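Local coordinates for irisin (PDB 4LSD), which probably acts as a secreted hormone that mediates beneficial effects of muscular exercise, including browning of white fat, and dimerises through its fibronectin type III domain, at residues Ile32-Ser37 with Arg57-Trp62; Trp23-Asp28 with Val74-Ile79. One frame throughout, in Å; residues are numbered along the deposited sequence.

Contact 1 (Ile32-Ser37 with Arg57-Trp62); sequences IGFAIS and RSCALW
Phe34 reaches across to Cys59 with the far end of its ring. With chi1 at 76° the ring is folded back over its own backbone, and its CE1 and CZ atoms face strand 58-61. Phe34 CZ is 3.7 Å from Cys59 CB. The sulfur follows alongside: Cys59 SG is 4.9 Å from the centroid of the Phe34 ring and 68° off its normal, an oblique sulfur-aromatic contact. With the ring reduced to a methyl, an alanine here would probably leave Cys59 SG without its aromatic neighbour and open a gap between the sheets. Ile36 comes next on the same side of its strand. Its CD1 meets Cys59 CB at 3.7 Å, so the Cys59 methylene is held by both Phe34 and Ile36. The other branch, Ile36 CG2, lies 4.5 Å from Leu61 CD2 in a looser contact. All four touching residues are buried. The strands run in roughly the same direction, 33° apart, with axes 9.3 Å from each other. They belong to different sheets, and this face-to-face apolar packing is typical of the fibronectin type III beta sandwich.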
ATOM      1  N   ILE A  32      15.242   7.718   1.484  1.00 43.43           N
ATOM      2  CA  ILE A  32      14.092   8.618   1.451  1.00 42.03           C
ATOM      3  C   ILE A  32      12.746   7.899   1.427  1.00 43.06           C
ATOM      4  O   ILE A  32      11.698   8.533   1.552  1.00 45.08           O
ATOM      5  CB  ILE A  32      14.158   9.547   0.220  1.00 40.38           C
ATOM      6  CG1 ILE A  32      13.912   8.757  -1.074  1.00 37.12           C
ATOM      7  CG2 ILE A  32      15.524  10.217   0.173  1.00 33.14           C
ATOM      8  CD1 ILE A  32      14.016   9.603  -2.335  1.00 28.61           C
ATOM      9  N   GLY A  33      12.772   6.580   1.279  1.00 39.94           N
ATOM     10  CA  GLY A  33      11.530   5.840   1.229  1.00 41.62           C
ATOM     11  C   GLY A  33      11.711   4.338   1.256  1.00 40.56           C
ATOM     12  O   GLY A  33      12.785   3.823   1.572  1.00 42.11           O
ATOM     13  N   PHE A  34      10.648   3.628   0.909  1.00 40.89           N
ATOM     14  CA  PHE A  34      10.687   2.180   0.915  1.00 40.40           C
ATOM     15  C   PHE A  34       9.623   1.575   0.010  1.00 39.38           C
ATOM     16  O   PHE A  34       8.619   2.210  -0.298  1.00 38.05           O
ATOM     17  CB  PHE A  34      10.436   1.684   2.325  1.00 37.47           C
ATOM     18  CG  PHE A  34       8.992   1.775   2.747  1.00 34.10           C
ATOM     19  CD1 PHE A  34       8.089   0.765   2.414  1.00 35.47           C
ATOM     20  CD2 PHE A  34       8.532   2.872   3.469  1.00 34.99           C
ATOM     21  CE1 PHE A  34       6.754   0.843   2.794  1.00 32.18           C
ATOM     22  CE2 PHE A  34       7.194   2.964   3.857  1.00 31.25           C
ATOM     23  CZ  PHE A  34       6.302   1.947   3.520  1.00 38.88           C
ATOM     24  N   ALA A  35       9.841   0.332  -0.401  1.00 40.60           N
ATOM     25  CA  ALA A  35       8.871  -0.382  -1.220  1.00 37.46           C
ATOM     26  C   ALA A  35       8.716  -1.747  -0.576  1.00 36.62           C
ATOM     27  O   ALA A  35       9.702  -2.407  -0.256  1.00 42.20           O
ATOM     28  CB  ALA A  35       9.362  -0.523  -2.645  1.00 32.37           C
ATOM     29  N   ILE A  36       7.476  -2.160  -0.356  1.00 35.10           N
ATOM     30  CA  ILE A  36       7.206  -3.463   0.253  1.00 37.63           C
ATOM     31  C   ILE A  36       6.352  -4.326  -0.684  1.00 42.79           C
ATOM     32  O   ILE A  36       5.507  -3.807  -1.420  1.00 43.90           O
ATOM     33  CB  ILE A  36       6.472  -3.316   1.619  1.00 37.13           C
ATOM     34  CG1 ILE A  36       7.484  -3.099   2.743  1.00 45.26           C
ATOM     35  CG2 ILE A  36       5.651  -4.556   1.923  1.00 43.26           C
ATOM     36  CD1 ILE A  36       6.862  -3.103   4.133  1.00 43.83           C
ATOM     37  N   SER A  37       6.599  -5.638  -0.663  1.00 44.20           N
ATOM     38  CA  SER A  37       5.849  -6.607  -1.470  1.00 43.42           C
ATOM     39  C   SER A  37       5.221  -7.557  -0.494  1.00 39.89           C
ATOM     40  O   SER A  37       5.860  -7.985   0.468  1.00 40.89           O
ATOM     41  CB  SER A  37       6.744  -7.451  -2.377  1.00 45.56           C
ATOM     42  OG  SER A  37       7.460  -6.661  -3.297  1.00 64.66           O
ATOM     43  N   ARG A  57      10.130   3.884   9.420  1.00 36.47           N
ATOM     44  CA  ARG A  57      10.831   2.606   9.453  1.00 36.24           C
ATOM     45  C   ARG A  57       9.842   1.460   9.725  1.00 41.97           C
ATOM     46  O   ARG A  57      10.223   0.375  10.171  1.00 46.63           O
ATOM     47  CB  ARG A  57      11.942   2.633  10.512  1.00 32.71           C
ATOM     48  CG  ARG A  57      13.130   3.554  10.165  1.00 29.49           C
ATOM     49  CD  ARG A  57      14.013   2.995   9.049  1.00 34.76           C
ATOM     50  NE  ARG A  57      15.094   3.908   8.672  1.00 39.39           N
ATOM     51  CZ  ARG A  57      14.952   4.985   7.898  1.00 41.89           C
ATOM     52  NH1 ARG A  57      13.767   5.305   7.396  1.00 41.00           N
ATOM     53  NH2 ARG A  57      16.002   5.754   7.621  1.00 31.08           N
ATOM     54  N   SER A  58       8.565   1.712   9.462  1.00 38.75           N
ATOM     55  CA  SER A  58       7.544   0.691   9.635  1.00 40.88           C
ATOM     56  C   SER A  58       6.381   0.939   8.694  1.00 41.90           C
ATOM     57  O   SER A  58       6.113   2.063   8.274  1.00 42.69           O
ATOM     58  CB  SER A  58       7.055   0.612  11.087  1.00 40.18           C
ATOM     59  OG  SER A  58       6.634   1.868  11.565  1.00 49.36           O
ATOM     60  N   CYS A  59       5.705  -0.144   8.358  1.00 42.49           N
ATOM     61  CA  CYS A  59       4.594  -0.093   7.450  1.00 37.99           C
ATOM     62  C   CYS A  59       3.555  -1.106   7.887  1.00 39.44           C
ATOM     63  O   CYS A  59       3.868  -2.277   8.069  1.00 40.79           O
ATOM     64  CB  CYS A  59       5.097  -0.425   6.055  1.00 35.21           C
ATOM     65  SG  CYS A  59       3.805  -0.638   4.843  1.00 44.30           S
ATOM     66  N   ALA A  60       2.317  -0.652   8.051  1.00 35.24           N
ATOM     67  CA  ALA A  60       1.223  -1.529   8.461  1.00 37.40           C
ATOM     68  C   ALA A  60       0.629  -2.279   7.272  1.00 39.89           C
ATOM     69  O   ALA A  60       0.562  -1.747   6.171  1.00 42.48           O
ATOM     70  CB  ALA A  60       0.143  -0.721   9.128  1.00 33.94           C
ATOM     71  N   LEU A  61       0.203  -3.517   7.503  1.00 40.96           N
ATOM     72  CA  LEU A  61      -0.417  -4.329   6.467  1.00 40.11           C
ATOM     73  C   LEU A  61      -1.802  -4.635   7.005  1.00 42.45           C
ATOM     74  O   LEU A  61      -1.947  -5.221   8.079  1.00 46.59           O
ATOM     75  CB  LEU A  61       0.357  -5.633   6.255  1.00 44.32           C
ATOM     76  CG  LEU A  61       1.855  -5.461   6.005  1.00 47.88           C
ATOM     77  CD1 LEU A  61       2.543  -6.802   6.209  1.00 42.79           C
ATOM     78  CD2 LEU A  61       2.105  -4.919   4.604  1.00 40.77           C
ATOM     79  N   TRP A  62      -2.817  -4.246   6.252  1.00 41.71           N
ATOM     80  CA  TRP A  62      -4.190  -4.440   6.672  1.00 43.21           C
ATOM     81  C   TRP A  62      -4.934  -5.464   5.827  1.00 46.10           C
ATOM     82  O   TRP A  62      -4.449  -5.904   4.788  1.00 41.10           O
ATOM     83  CB  TRP A  62      -4.913  -3.110   6.564  1.00 48.86           C
ATOM     84  CG  TRP A  62      -5.021  -2.647   5.129  1.00 53.61           C
ATOM     85  CD1 TRP A  62      -6.122  -2.730   4.323  1.00 53.04           C
ATOM     86  CD2 TRP A  62      -3.968  -2.094   4.311  1.00 56.44           C
ATOM     87  NE1 TRP A  62      -5.826  -2.266   3.057  1.00 54.22           N
ATOM     88  CE2 TRP A  62      -4.517  -1.871   3.023  1.00 52.64           C
ATOM     89  CE3 TRP A  62      -2.622  -1.768   4.543  1.00 49.51           C
ATOM     90  CZ2 TRP A  62      -3.760  -1.340   1.969  1.00 49.66           C
ATOM     91  CZ3 TRP A  62      -1.873  -1.240   3.495  1.00 47.11           C
ATOM     92  CH2 TRP A  62      -2.447  -1.031   2.224  1.00 52.18           C
TER

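Contact 2 (Trp23-Asp28 with Val74-Ile79); sequences WDVLED and VQAISI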
ATOM      1  N   TRP A  23      11.972  -2.253  10.058  1.00 38.92           N
ATOM      2  CA  TRP A  23      13.285  -2.557   9.531  1.00 40.63           C
ATOM      3  C   TRP A  23      14.238  -1.447   9.874  1.00 41.48           C
ATOM      4  O   TRP A  23      13.851  -0.436  10.459  1.00 40.34           O
ATOM      5  CB  TRP A  23      13.232  -2.706   8.014  1.00 38.36           C
ATOM      6  CG  TRP A  23      12.803  -1.442   7.306  1.00 37.58           C
ATOM      7  CD1 TRP A  23      13.599  -0.413   6.877  1.00 34.65           C
ATOM      8  CD2 TRP A  23      11.465  -1.073   6.983  1.00 39.42           C
ATOM      9  NE1 TRP A  23      12.829   0.578   6.310  1.00 36.62           N
ATOM     10  CE2 TRP A  23      11.511   0.198   6.369  1.00 40.76           C
ATOM     11  CE3 TRP A  23      10.220  -1.689   7.165  1.00 44.71           C
ATOM     12  CZ2 TRP A  23      10.361   0.858   5.924  1.00 37.46           C
ATOM     13  CZ3 TRP A  23       9.076  -1.035   6.725  1.00 38.01           C
ATOM     14  CH2 TRP A  23       9.156   0.230   6.118  1.00 38.86           C
ATOM     15  N   ASP A  24      15.494  -1.653   9.502  1.00 40.05           N
ATOM     16  CA  ASP A  24      16.534  -0.667   9.714  1.00 44.32           C
ATOM     17  C   ASP A  24      17.282  -0.617   8.415  1.00 44.27           C
ATOM     18  O   ASP A  24      17.191  -1.535   7.596  1.00 42.57           O
ATOM     19  CB  ASP A  24      17.531  -1.079  10.795  1.00 47.03           C
ATOM     20  CG  ASP A  24      16.888  -1.311  12.117  1.00 59.55           C
ATOM     21  OD1 ASP A  24      16.184  -0.400  12.601  1.00 60.47           O
ATOM     22  OD2 ASP A  24      17.106  -2.411  12.673  1.00 63.92           O
ATOM     23  N   VAL A  25      18.019   0.464   8.230  1.00 42.34           N
ATOM     24  CA  VAL A  25      18.823   0.625   7.042  1.00 48.80           C
ATOM     25  C   VAL A  25      20.202   0.963   7.566  1.00 53.16           C
ATOM     26  O   VAL A  25      20.348   1.334   8.730  1.00 56.87           O
ATOM     27  CB  VAL A  25      18.299   1.767   6.148  1.00 49.78           C
ATOM     28  CG1 VAL A  25      16.914   1.429   5.647  1.00 50.27           C
ATOM     29  CG2 VAL A  25      18.288   3.068   6.918  1.00 49.78           C
ATOM     30  N   LEU A  26      21.215   0.803   6.725  1.00 55.56           N
ATOM     31  CA  LEU A  26      22.582   1.099   7.131  1.00 54.35           C
ATOM     32  C   LEU A  26      22.883   2.587   6.959  1.00 56.93           C
ATOM     33  O   LEU A  26      23.559   3.190   7.788  1.00 61.91           O
ATOM     34  CB  LEU A  26      23.568   0.265   6.304  1.00 52.36           C
ATOM     35  CG  LEU A  26      23.815  -1.207   6.651  1.00 56.17           C
ATOM     36  CD1 LEU A  26      22.665  -1.790   7.451  1.00 53.16           C
ATOM     37  CD2 LEU A  26      24.006  -1.979   5.351  1.00 57.34           C
ATOM     38  N   GLU A  27      22.355   3.182   5.893  1.00 56.11           N
ATOM     39  CA  GLU A  27      22.593   4.596   5.614  1.00 57.43           C
ATOM     40  C   GLU A  27      21.358   5.486   5.778  1.00 58.31           C
ATOM     41  O   GLU A  27      20.708   5.836   4.796  1.00 57.97           O
ATOM     42  CB  GLU A  27      23.122   4.739   4.190  1.00 59.38           C
ATOM     43  CG  GLU A  27      24.113   3.653   3.810  1.00 63.16           C
ATOM     44  CD  GLU A  27      23.719   2.926   2.536  1.00 68.43           C
ATOM     45  OE1 GLU A  27      24.185   3.326   1.442  1.00 68.63           O
ATOM     46  OE2 GLU A  27      22.928   1.960   2.633  1.00 64.31           O
ATOM     47  N   ASP A  28      21.044   5.877   7.006  1.00 56.24           N
ATOM     48  CA  ASP A  28      19.883   6.726   7.241  1.00 56.83           C
ATOM     49  C   ASP A  28      19.944   8.051   6.477  1.00 58.28           C
ATOM     50  O   ASP A  28      18.917   8.639   6.169  1.00 63.58           O
ATOM     51  CB  ASP A  28      19.733   7.011   8.733  1.00 54.66           C
ATOM     52  CG  ASP A  28      19.646   5.742   9.568  1.00 65.18           C
ATOM     53  OD1 ASP A  28      18.558   5.128   9.640  1.00 61.38           O
ATOM     54  OD2 ASP A  28      20.681   5.353  10.154  1.00 74.76           O
ATOM     55  N   VAL A  74      11.170  -6.194   1.864  1.00 37.25           N
ATOM     56  CA  VAL A  74      11.290  -4.754   1.966  1.00 40.35           C
ATOM     57  C   VAL A  74      12.458  -4.310   1.106  1.00 42.41           C
ATOM     58  O   VAL A  74      13.413  -5.054   0.915  1.00 48.09           O
ATOM     59  CB  VAL A  74      11.542  -4.312   3.420  1.00 42.29           C
ATOM     60  CG1 VAL A  74      11.507  -2.792   3.516  1.00 38.68           C
ATOM     61  CG2 VAL A  74      10.510  -4.925   4.334  1.00 39.67           C
ATOM     62  N   GLN A  75      12.371  -3.099   0.574  1.00 45.52           N
ATOM     63  CA  GLN A  75      13.428  -2.535  -0.262  1.00 42.30           C
ATOM     64  C   GLN A  75      13.595  -1.075   0.163  1.00 44.53           C
ATOM     65  O   GLN A  75      12.637  -0.449   0.607  1.00 47.43           O
ATOM     66  CB  GLN A  75      13.028  -2.597  -1.733  1.00 41.80           C
ATOM     67  CG  GLN A  75      13.934  -1.792  -2.638  1.00 48.13           C
ATOM     68  CD  GLN A  75      13.396  -1.709  -4.045  1.00 46.90           C
ATOM     69  OE1 GLN A  75      14.055  -2.111  -4.999  1.00 53.77           O
ATOM     70  NE2 GLN A  75      12.185  -1.190  -4.181  1.00 47.55           N
ATOM     71  N   ALA A  76      14.797  -0.524   0.043  1.00 41.52           N
ATOM     72  CA  ALA A  76      15.007   0.860   0.439  1.00 38.41           C
ATOM     73  C   ALA A  76      15.202   1.752  -0.779  1.00 42.82           C
ATOM     74  O   ALA A  76      15.943   1.410  -1.700  1.00 48.14           O
ATOM     75  CB  ALA A  76      16.203   0.965   1.371  1.00 34.24           C
ATOM     76  N   ILE A  77      14.538   2.905  -0.769  1.00 43.28           N
ATOM     77  CA  ILE A  77      14.609   3.847  -1.883  1.00 41.26           C
ATOM     78  C   ILE A  77      15.526   5.013  -1.558  1.00 38.03           C
ATOM     79  O   ILE A  77      15.444   5.594  -0.484  1.00 39.09           O
ATOM     80  CB  ILE A  77      13.226   4.457  -2.213  1.00 42.03           C
ATOM     81  CG1 ILE A  77      12.148   3.372  -2.235  1.00 38.28           C
ATOM     82  CG2 ILE A  77      13.291   5.192  -3.547  1.00 33.24           C
ATOM     83  CD1 ILE A  77      12.197   2.475  -3.424  1.00 40.76           C
ATOM     84  N   SER A  78      16.381   5.364  -2.505  1.00 39.95           N
ATOM     85  CA  SER A  78      17.301   6.481  -2.347  1.00 42.51           C
ATOM     86  C   SER A  78      16.916   7.483  -3.425  1.00 42.83           C
ATOM     87  O   SER A  78      16.064   7.183  -4.261  1.00 39.18           O
ATOM     88  CB  SER A  78      18.735   6.000  -2.559  1.00 49.55           C
ATOM     89  OG  SER A  78      19.538   7.024  -3.109  1.00 62.90           O
ATOM     90  N   ILE A  79      17.525   8.664  -3.421  1.00 42.02           N
ATOM     91  CA  ILE A  79      17.205   9.653  -4.449  1.00 47.04           C
ATOM     92  C   ILE A  79      17.902   9.236  -5.746  1.00 52.75           C
ATOM     93  O   ILE A  79      17.477   9.599  -6.841  1.00 54.14           O
ATOM     94  CB  ILE A  79      17.690  11.074  -4.072  1.00 46.68           C
ATOM     95  CG1 ILE A  79      17.114  12.101  -5.048  1.00 43.80           C
ATOM     96  CG2 ILE A  79      19.214  11.154  -4.156  1.00 53.82           C
ATOM     97  CD1 ILE A  79      15.638  12.328  -4.877  1.00 40.02           C
TER
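Val74 lays one methyl over the indole of Trp23. Its CG1 is anti to the backbone N (chi1 -174°) and comes down on a face of the ring system. Val74 CG1 sits 4.0 Å from the centroid of the Trp23 six-membered ring, only 17° off the ring normal. This is a CH-pi contact. The closest ring atom is at the fusion of the two rings, with Trp23 CD2 3.9 Å from Val74 CG1. With chi1 at 62°, Trp23 turns its indole so that this face receives the methyl. Val74 N is hydrogen-bonded to Ser86 OG.

Ala76, two residues on, points the same way. Its CB is 4.4 Å from Val25 CG1, a looser contact of two methyl groups. Val25 CG1 also lies in the plane of the Trp23 ring, at its edge. The indole is therefore met over a face by Val74 and at an edge by Val25, which probably limits how far it can turn. Val9 and Ile36 add further apolar neighbours to Trp23.

The contact is buried and apolar, and it joins strand 19-24 of one sheet, with Val25 just after it, to strand 69-78 of the other. A tryptophan in the second strand, buried between the two sheets, is a hallmark of the fibronectin type III core.

Contacts 1 and 2 are two parts of one hydrophobic core, with centres about 11 Å apart. Each bridges the same two sheets. Strands 19-24 and 58-61 are neighbours in one sheet, and strands 31-40 and 69-78 in the other. Probable backbone hydrogen bonds link the contacts directly: Ala35 O to Gln75 N at 2.9 Å, and Ile32 N to Ile77 O, also at 2.9 Å. A classic beta bulge sets Ile32 and Gly33 opposite the single residue Ile77. Inside the sandwich the rings of Phe34 and Trp23 meet with planes at about 60°. Contact 1 reaches Arg47, which is required for dimerization, through Leu61 (about 4 Å between nearest side-chain atoms); contact 2 lies away from it.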